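Local coordinates for protein multicopper oxidase (Pseudomonas thermotolerans, PDB 6VOW) that probably oxidises phenolic, lignin-related substrates at a mononuclear copper and passes the electrons to a copper cluster that reduces dioxygen to water, at residues W174-Q179 with R197-T202; L211-G216 with A291-V296; G373-F378 with A426-N431. One frame throughout, in Å; residues are numbered along the deposited sequence.

Contact 1 (W174-Q179 with R197-T202)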
loop_
_atom_site.group_PDB
_atom_site.type_symbol
_atom_site.label_atom_id
_atom_site.label_comp_id
_atom_site.label_asym_id
_atom_site.label_seq_id
_atom_site.Cartn_x
_atom_site.Cartn_y
_atom_site.Cartn_z
ATOM N N TRP A 174 8.514 3.918 12.288
ATOM C CA TRP A 174 9.447 4.957 12.024
ATOM C C TRP A 174 10.822 4.584 12.485
ATOM O O TRP A 174 11.015 4.230 13.654
ATOM C CB TRP A 174 9.053 6.180 12.807
ATOM C CG TRP A 174 7.833 6.871 12.322
ATOM C CD1 TRP A 174 6.533 6.671 12.743
ATOM C CD2 TRP A 174 7.791 7.927 11.385
ATOM N NE1 TRP A 174 5.710 7.520 12.097
ATOM C CE2 TRP A 174 6.456 8.312 11.255
ATOM C CE3 TRP A 174 8.765 8.577 10.606
ATOM C CZ2 TRP A 174 6.060 9.341 10.416
ATOM C CZ3 TRP A 174 8.356 9.578 9.751
ATOM C CH2 TRP A 174 7.011 9.954 9.654
ATOM N N HIS A 175 11.777 4.803 11.594
ATOM C CA HIS A 175 13.187 4.654 11.865
ATOM C C HIS A 175 13.659 5.880 12.602
ATOM O O HIS A 175 14.352 6.683 12.066
ATOM C CB HIS A 175 13.982 4.615 10.571
ATOM C CG HIS A 175 13.570 3.566 9.614
ATOM N ND1 HIS A 175 12.372 3.582 8.941
ATOM C CD2 HIS A 175 14.235 2.495 9.154
ATOM C CE1 HIS A 175 12.287 2.514 8.168
ATOM N NE2 HIS A 175 13.394 1.834 8.289
ATOM N N VAL A 176 13.295 6.007 13.861
ATOM C CA VAL A 176 13.837 7.048 14.693
ATOM C C VAL A 176 14.347 6.371 15.951
ATOM O O VAL A 176 13.780 5.368 16.380
ATOM C CB VAL A 176 12.796 8.159 14.975
ATOM C CG1 VAL A 176 12.240 8.667 13.674
ATOM C CG2 VAL A 176 11.683 7.706 15.869
ATOM N N ASP A 177 15.449 6.878 16.520
ATOM C CA ASP A 177 15.997 6.289 17.756
ATOM C C ASP A 177 15.167 6.756 18.937
ATOM O O ASP A 177 14.126 7.314 18.770
ATOM C CB ASP A 177 17.508 6.572 17.922
ATOM C CG ASP A 177 17.837 8.079 18.073
ATOM O OD1 ASP A 177 16.899 8.891 18.158
ATOM O OD2 ASP A 177 19.033 8.466 18.148
ATOM N N GLU A 178 15.642 6.525 20.141
ATOM C CA GLU A 178 15.022 7.033 21.332
ATOM C C GLU A 178 15.008 8.566 21.550
ATOM O O GLU A 178 14.306 9.015 22.480
ATOM C CB GLU A 178 15.605 6.297 22.578
ATOM C CG GLU A 178 14.970 4.919 22.863
ATOM C CD GLU A 178 15.764 3.722 22.376
ATOM O OE1 GLU A 178 16.551 3.849 21.398
ATOM O OE2 GLU A 178 15.570 2.635 22.991
ATOM N N GLN A 179 15.723 9.372 20.744
ATOM C CA GLN A 179 15.748 10.874 20.893
ATOM C C GLN A 179 15.162 11.622 19.653
ATOM O O GLN A 179 15.410 12.842 19.366
ATOM C CB GLN A 179 17.169 11.317 21.259
ATOM C CG GLN A 179 17.533 10.931 22.710
ATOM C CD GLN A 179 18.102 9.509 22.839
ATOM O OE1 GLN A 179 19.072 9.134 22.178
ATOM N NE2 GLN A 179 17.517 8.725 23.712
ATOM N N ARG A 197 14.449 -2.149 9.234
ATOM C CA ARG A 197 13.261 -1.978 10.064
ATOM C C ARG A 197 13.403 -0.772 11.012
ATOM O O ARG A 197 14.387 -0.612 11.654
ATOM C CB ARG A 197 13.093 -3.262 10.862
ATOM C CG ARG A 197 11.719 -3.442 11.441
ATOM C CD ARG A 197 11.690 -4.468 12.547
ATOM N NE ARG A 197 10.361 -4.566 13.182
ATOM C CZ ARG A 197 9.317 -5.251 12.697
ATOM N NH1 ARG A 197 9.378 -5.941 11.550
ATOM N NH2 ARG A 197 8.209 -5.245 13.367
ATOM N N GLY A 198 12.390 0.064 11.089
ATOM C CA GLY A 198 12.305 1.095 12.075
ATOM C C GLY A 198 12.007 0.484 13.423
ATOM O O GLY A 198 11.879 -0.757 13.604
ATOM N N ARG A 199 11.881 1.411 14.348
ATOM C CA ARG A 199 11.742 1.150 15.718
ATOM C C ARG A 199 10.334 1.547 16.271
ATOM O O ARG A 199 9.791 0.850 17.092
ATOM C CB ARG A 199 12.829 1.921 16.416
ATOM C CG ARG A 199 12.871 1.653 17.935
ATOM C CD ARG A 199 13.883 2.598 18.575
ATOM N NE ARG A 199 13.390 3.982 18.664
ATOM C CZ ARG A 199 12.454 4.414 19.519
ATOM N NH1 ARG A 199 11.837 3.567 20.346
ATOM N NH2 ARG A 199 12.081 5.705 19.520
ATOM N N LEU A 200 9.753 2.645 15.816
ATOM C CA LEU A 200 8.585 3.235 16.511
ATOM C C LEU A 200 7.295 3.132 15.669
ATOM O O LEU A 200 7.093 3.832 14.613
ATOM C CB LEU A 200 8.865 4.663 16.963
ATOM C CG LEU A 200 7.703 5.278 17.763
ATOM C CD1 LEU A 200 7.307 4.424 18.960
ATOM C CD2 LEU A 200 8.042 6.713 18.199
ATOM N N THR A 201 6.415 2.258 16.134
ATOM C CA THR A 201 5.189 1.965 15.389
ATOM C C THR A 201 4.184 2.999 15.806
ATOM O O THR A 201 4.166 3.448 16.942
ATOM C CB THR A 201 4.718 0.550 15.644
ATOM O OG1 THR A 201 5.677 -0.352 15.063
ATOM C CG2 THR A 201 3.437 0.289 14.984
ATOM N N THR A 202 3.434 3.454 14.829
ATOM C CA THR A 202 2.441 4.472 15.014
ATOM C C THR A 202 1.252 4.065 14.129
ATOM O O THR A 202 1.368 3.368 13.122
ATOM C CB THR A 202 2.911 5.849 14.527
ATOM O OG1 THR A 202 3.383 5.724 13.196
ATOM C CG2 THR A 202 4.003 6.518 15.429
#
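The carbonyl oxygen of W174 is gripped by two successive backbone amides, R199 N and L200 N, each 3.0 Å from W174 O and both arriving from the same face of its carbonyl plane. The return bond, W174 N to L200 O at 2.7 Å, closes the pair, with the W174 and L200 side chains on the same side of the ribbon. Beyond it the backbones of the two segments diverge, and an arginine takes over the work of the backbone. R199 leaves with CG anti to its amide nitrogen (chi1 -176°) and bends at chi3 (74°), which turns the guanidinium edge toward the carbonyls of V176 and D177. R199 NE donates to V176 O and R199 NH2 to D177 O, both at 2.7 Å, the oxygens lying near the guanidinium edge but tilted from its plane. One face of this flat group has L200 CB towards its rim; E178 CG sits over the centre of the other. The E178 carboxylate is stacked on the guanidinium, the planes 5° apart; OE1 thus lies well out of the guanidinium plane, and the attraction is of charge only. Next to the bulge, G198 CA lies over the H175 imidazole, 3.8 Å from the ring centroid, in a CH-pi contact, while H175 NE2 is hydrogen-bonded to T196 O. W174 NE1 reaches T202 OG1 only weakly, at 3.1 Å; that hydroxyl is also bonded to K172 O. Two residues facing one make this a classic beta bulge, here where outermost strand 200-203 joins strand 165-174, next to an inverse gamma turn centred on H175.

Contact 2 (L211-G216 with A291-V296)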
loop_
_atom_site.group_PDB
_atom_site.type_symbol
_atom_site.label_atom_id
_atom_site.label_comp_id
_atom_site.label_asym_id
_atom_site.label_seq_id
_atom_site.Cartn_x
_atom_site.Cartn_y
_atom_site.Cartn_z
ATOM N N LEU A 211 -8.578 4.625 19.861
ATOM C CA LEU A 211 -9.571 5.145 18.917
ATOM C C LEU A 211 -10.976 4.831 19.346
ATOM O O LEU A 211 -11.327 3.663 19.560
ATOM C CB LEU A 211 -9.336 4.525 17.570
ATOM C CG LEU A 211 -7.843 4.743 17.259
ATOM C CD1 LEU A 211 -7.461 3.668 16.268
ATOM C CD2 LEU A 211 -7.531 6.172 16.767
ATOM N N GLU A 212 -11.792 5.857 19.457
ATOM C CA GLU A 212 -13.162 5.686 19.884
ATOM C C GLU A 212 -14.034 5.254 18.699
ATOM O O GLU A 212 -13.896 5.765 17.574
ATOM C CB GLU A 212 -13.680 6.955 20.616
ATOM C CG GLU A 212 -13.107 7.085 22.054
ATOM C CD GLU A 212 -13.599 8.307 22.860
ATOM O OE1 GLU A 212 -14.645 8.895 22.498
ATOM O OE2 GLU A 212 -12.952 8.679 23.883
ATOM N N LEU A 213 -14.893 4.267 18.955
ATOM C CA LEU A 213 -15.849 3.732 18.005
ATOM C C LEU A 213 -17.223 3.537 18.716
ATOM O O LEU A 213 -17.239 3.177 19.903
ATOM C CB LEU A 213 -15.353 2.372 17.493
ATOM C CG LEU A 213 -14.085 2.287 16.697
ATOM C CD1 LEU A 213 -13.754 0.854 16.475
ATOM C CD2 LEU A 213 -14.272 2.979 15.346
ATOM N N PRO A 214 -18.365 3.725 17.990
ATOM C CA PRO A 214 -19.705 3.570 18.594
ATOM C C PRO A 214 -20.160 2.126 18.843
ATOM O O PRO A 214 -20.093 1.284 17.920
ATOM C CB PRO A 214 -20.632 4.236 17.581
ATOM C CG PRO A 214 -19.921 4.210 16.296
ATOM C CD PRO A 214 -18.446 4.198 16.594
ATOM N N ALA A 215 -20.638 1.865 20.068
ATOM C CA ALA A 215 -20.994 0.496 20.493
ATOM C C ALA A 215 -22.085 -0.127 19.668
ATOM O O ALA A 215 -22.954 0.521 19.206
ATOM C CB ALA A 215 -21.418 0.459 21.940
ATOM N N GLY A 216 -22.011 -1.418 19.485
ATOM C CA GLY A 216 -22.993 -2.107 18.789
ATOM C C GLY A 216 -22.821 -1.940 17.302
ATOM O O GLY A 216 -23.306 -2.789 16.560
ATOM N N ALA A 291 -2.936 -0.262 18.491
ATOM C CA ALA A 291 -4.001 0.644 18.817
ATOM C C ALA A 291 -4.969 -0.120 19.665
ATOM O O ALA A 291 -5.068 -1.326 19.599
ATOM C CB ALA A 291 -4.732 1.137 17.557
ATOM N N THR A 292 -5.715 0.660 20.402
ATOM C CA THR A 292 -6.805 0.273 21.190
ATOM C C THR A 292 -8.117 0.921 20.649
ATOM O O THR A 292 -8.192 2.123 20.504
ATOM C CB THR A 292 -6.507 0.745 22.627
ATOM O OG1 THR A 292 -5.307 0.120 23.074
ATOM C CG2 THR A 292 -7.520 0.311 23.485
ATOM N N LEU A 293 -9.139 0.097 20.482
ATOM C CA LEU A 293 -10.453 0.486 20.008
ATOM C C LEU A 293 -11.353 0.432 21.190
ATOM O O LEU A 293 -11.632 -0.653 21.688
ATOM C CB LEU A 293 -10.961 -0.518 18.981
ATOM C CG LEU A 293 -10.065 -0.721 17.785
ATOM C CD1 LEU A 293 -10.825 -1.664 16.895
ATOM C CD2 LEU A 293 -9.735 0.555 17.057
ATOM N N LYS A 294 -11.739 1.612 21.669
ATOM C CA LYS A 294 -12.614 1.765 22.810
ATOM C C LYS A 294 -13.976 1.913 22.259
ATOM O O LYS A 294 -14.236 2.845 21.511
ATOM C CB LYS A 294 -12.262 3.019 23.644
ATOM C CG LYS A 294 -13.098 3.191 24.911
ATOM C CD LYS A 294 -12.438 4.121 25.957
ATOM C CE LYS A 294 -12.862 5.601 25.821
ATOM N NZ LYS A 294 -11.773 6.579 26.145
ATOM N N SER A 295 -14.842 0.981 22.635
ATOM C CA SER A 295 -16.242 1.045 22.313
ATOM C C SER A 295 -16.876 2.152 23.113
ATOM O O SER A 295 -16.916 2.075 24.331
ATOM C CB SER A 295 -16.905 -0.251 22.740
ATOM O OG SER A 295 -18.274 -0.198 22.413
ATOM N N VAL A 296 -17.401 3.159 22.433
ATOM C CA VAL A 296 -18.063 4.300 23.085
ATOM C C VAL A 296 -19.597 4.141 22.966
ATOM O O VAL A 296 -20.080 3.483 22.043
ATOM C CB VAL A 296 -17.551 5.597 22.447
ATOM C CG1 VAL A 296 -17.960 6.847 23.230
ATOM C CG2 VAL A 296 -16.034 5.526 22.384
#
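L211, V296 and L213 give up the most surface here, and between them they illustrate how a parallel strand pair is sealed on both faces. L211 CD1 touches two side chains of the facing strand at once, 3.9 Å from A291 CB and from L293 CD2. L213, two residues on and on the same face, brings its own CD1 to 3.9 Å from L293 CD1, so L293 spreads its two methyl branches to serve one leucine each. Both leucines turn CG beside their own amide nitrogen, anti to the carbonyl carbon (chi1 -52° and -64°), and in each it is CD1 that meets the neighbouring strand. V296 works on the other face. Its CG2 packs against E212 CB and CG, with CG1 near the same carboxylate's OE1, so the valine covers the stem of an otherwise exposed glutamate. That glutamate runs alongside K294, pointing the same way; E212 OE2 and K294 NZ form a salt bridge at 3.3 Å, whose hydrogen bond is weak. The backbone ladder follows the parallel pattern: L211 and L213 each give and take a bond, L213 N donating to K294 O at 3.0 Å and K294 N to L211 O at 3.0 Å. A215 N prolongs it past P214 by donating to V296 O at 2.6 Å. Strand 210-214 is an outermost strand of its sheet, with 288-296 between it and strand 280-285; the leucine face rests on the sheet packed against it, L211 on L167 and L169 of strand 165-174, L213 on V219 and L293 on L221 of strand 218-225.

Contact 3 (G373-F378 with A426-N431)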
loop_
_atom_site.group_PDB
_atom_site.type_symbol
_atom_site.label_atom_id
_atom_site.label_comp_id
_atom_site.label_asym_id
_atom_site.label_seq_id
_atom_site.Cartn_x
_atom_site.Cartn_y
_atom_site.Cartn_z
ATOM N N GLY A 373 -3.942 -6.126 -23.824
ATOM C CA GLY A 373 -5.121 -7.000 -23.878
ATOM C C GLY A 373 -4.770 -8.461 -23.737
ATOM O O GLY A 373 -5.636 -9.285 -23.681
ATOM N N GLY A 374 -3.493 -8.756 -23.572
ATOM C CA GLY A 374 -3.026 -10.135 -23.393
ATOM C C GLY A 374 -3.272 -10.620 -21.974
ATOM O O GLY A 374 -3.191 -9.856 -20.997
ATOM N N HIS A 375 -3.513 -11.910 -21.868
ATOM C CA HIS A 375 -3.784 -12.576 -20.597
ATOM C C HIS A 375 -2.524 -13.411 -20.251
ATOM O O HIS A 375 -2.050 -14.204 -21.063
ATOM C CB HIS A 375 -5.045 -13.415 -20.722
ATOM C CG HIS A 375 -6.319 -12.606 -20.861
ATOM N ND1 HIS A 375 -6.564 -11.760 -21.919
ATOM C CD2 HIS A 375 -7.426 -12.554 -20.084
ATOM C CE1 HIS A 375 -7.746 -11.183 -21.770
ATOM N NE2 HIS A 375 -8.293 -11.662 -20.663
ATOM N N TYR A 376 -1.979 -13.162 -19.064
ATOM C CA TYR A 376 -0.733 -13.744 -18.624
ATOM C C TYR A 376 -0.897 -14.281 -17.235
ATOM O O TYR A 376 -1.736 -13.794 -16.455
ATOM C CB TYR A 376 0.385 -12.703 -18.657
ATOM C CG TYR A 376 0.656 -12.148 -20.013
ATOM C CD1 TYR A 376 0.053 -10.989 -20.418
ATOM C CD2 TYR A 376 1.523 -12.774 -20.898
ATOM C CE1 TYR A 376 0.267 -10.469 -21.676
ATOM C CE2 TYR A 376 1.767 -12.238 -22.159
ATOM C CZ TYR A 376 1.100 -11.098 -22.537
ATOM O OH TYR A 376 1.273 -10.528 -23.737
ATOM N N ILE A 377 -0.116 -15.321 -16.946
ATOM C CA ILE A 377 0.046 -15.864 -15.597
ATOM C C ILE A 377 1.474 -15.532 -15.280
ATOM O O ILE A 377 2.336 -15.789 -16.119
ATOM C CB ILE A 377 0.010 -17.418 -15.498
ATOM C CG1 ILE A 377 -1.126 -18.066 -16.292
ATOM C CG2 ILE A 377 0.022 -17.874 -14.039
ATOM C CD1 ILE A 377 -2.455 -17.988 -15.623
ATOM N N PHE A 378 1.713 -14.983 -14.086
ATOM C CA PHE A 378 3.020 -14.766 -13.495
ATOM C C PHE A 378 3.177 -15.800 -12.386
ATOM O O PHE A 378 2.378 -15.825 -11.430
ATOM C CB PHE A 378 3.118 -13.370 -12.887
ATOM C CG PHE A 378 3.282 -12.266 -13.887
ATOM C CD1 PHE A 378 2.912 -12.382 -15.239
ATOM C CD2 PHE A 378 3.813 -11.073 -13.467
ATOM C CE1 PHE A 378 3.083 -11.311 -16.122
ATOM C CE2 PHE A 378 3.976 -10.021 -14.327
ATOM C CZ PHE A 378 3.627 -10.132 -15.660
ATOM N N ALA A 426 -2.293 -13.960 -11.936
ATOM C CA ALA A 426 -2.769 -13.737 -13.283
ATOM C C ALA A 426 -3.386 -12.345 -13.502
ATOM O O ALA A 426 -4.045 -11.792 -12.633
ATOM C CB ALA A 426 -3.780 -14.822 -13.606
ATOM N N LEU A 427 -3.156 -11.812 -14.697
ATOM C CA LEU A 427 -3.513 -10.467 -15.048
ATOM C C LEU A 427 -3.910 -10.388 -16.474
ATOM O O LEU A 427 -3.522 -11.238 -17.275
ATOM C CB LEU A 427 -2.311 -9.551 -14.871
ATOM C CG LEU A 427 -1.018 -9.936 -15.598
ATOM C CD1 LEU A 427 -0.795 -8.994 -16.716
ATOM C CD2 LEU A 427 0.243 -9.897 -14.716
ATOM N N VAL A 428 -4.676 -9.333 -16.789
ATOM C CA VAL A 428 -4.844 -8.824 -18.136
ATOM C C VAL A 428 -3.933 -7.637 -18.299
ATOM O O VAL A 428 -3.900 -6.785 -17.448
ATOM C CB VAL A 428 -6.313 -8.434 -18.416
ATOM C CG1 VAL A 428 -6.498 -7.931 -19.891
ATOM C CG2 VAL A 428 -7.226 -9.643 -18.036
ATOM N N ALA A 429 -3.165 -7.614 -19.402
ATOM C CA ALA A 429 -2.197 -6.553 -19.676
ATOM C C ALA A 429 -2.992 -5.434 -20.327
ATOM O O ALA A 429 -2.928 -5.187 -21.508
ATOM C CB ALA A 429 -1.065 -7.065 -20.525
ATOM N N ASP A 430 -3.681 -4.746 -19.433
ATOM C CA ASP A 430 -4.826 -3.871 -19.635
ATOM C C ASP A 430 -4.441 -2.474 -20.072
ATOM O O ASP A 430 -5.190 -1.801 -20.710
ATOM C CB ASP A 430 -5.446 -3.679 -18.219
ATOM C CG ASP A 430 -6.925 -3.825 -18.196
ATOM O OD1 ASP A 430 -7.613 -3.548 -19.231
ATOM O OD2 ASP A 430 -7.410 -4.226 -17.093
ATOM N N ASN A 431 -3.286 -2.026 -19.606
ATOM C CA ASN A 431 -2.961 -0.608 -19.461
ATOM C C ASN A 431 -1.552 -0.519 -20.104
ATOM O O ASN A 431 -0.587 -1.172 -19.615
ATOM C CB ASN A 431 -3.054 -0.331 -17.937
ATOM C CG ASN A 431 -2.865 1.080 -17.568
ATOM O OD1 ASN A 431 -2.682 1.922 -18.409
ATOM N ND2 ASN A 431 -2.930 1.354 -16.294
#
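An antiparallel strand pair inside a sheet of the C-terminal multicopper oxidase region, strands 375-382 and 422-428, is extended here into the turn beyond it. Y376 and L427 form its hydrogen-bonded pair: Y376 N donates to L427 O and L427 N to Y376 O, both at 3.0 Å and nearly straight. The pairing then passes to A429 N, which gives to G374 O at 2.8 Å, and to G373 N, which gives to A429 O at 2.7 Å, while A429 itself is the centre of an inverse gamma turn. L427 carries the packing on one face. With CG between the backbone nitrogen and the carbonyl carbon (chi1 54°), the side chain is turned toward F378, and L427 CD2 stands over the centre of the F378 ring, 3.5 Å from its centroid, as a CH-pi contact. A429 CB meets the Y376 ring at its edge, 3.8 Å from CE1; the phenol oxygen beyond is hydrogen-bonded to K371 N. On the other face V428 lies beside H375 and sets CG2 over the imidazole, 3.8 Å from the centroid, and A426 CB touches I377 CD1. The sheet continues both ways, strand 323-329 running beside 375-382 and strand 397-402 beside 422-428. Across the sandwich L370 of strand 368-370 is touched by Y376, F378, L427 and A429.

Contacts 1 and 2 belong to the same middle part of the chain and involve the outermost strands of two sheets that face each other; strands 200-203 and 210-214 follow directly in sequence, yet the contact centres are about 26 Å apart and the nearest atoms about 7 Å. Contact 3 lies on the opposite side of the chain's centre from the other two, its own centre about 39 Å from that of contact 1 and about 42 Å from that of contact 2. Neither contact 1 nor contact 3 reaches a copper: the R197 side chain is about 12 Å from a copper ion, the F378 side chain about 13 Å from one and about 14 Å from the Cu-O-Cu linkage. The strands of contact 3 are followed by strands 388-392 and 433-439, which carry the copper ligands H388 and C439.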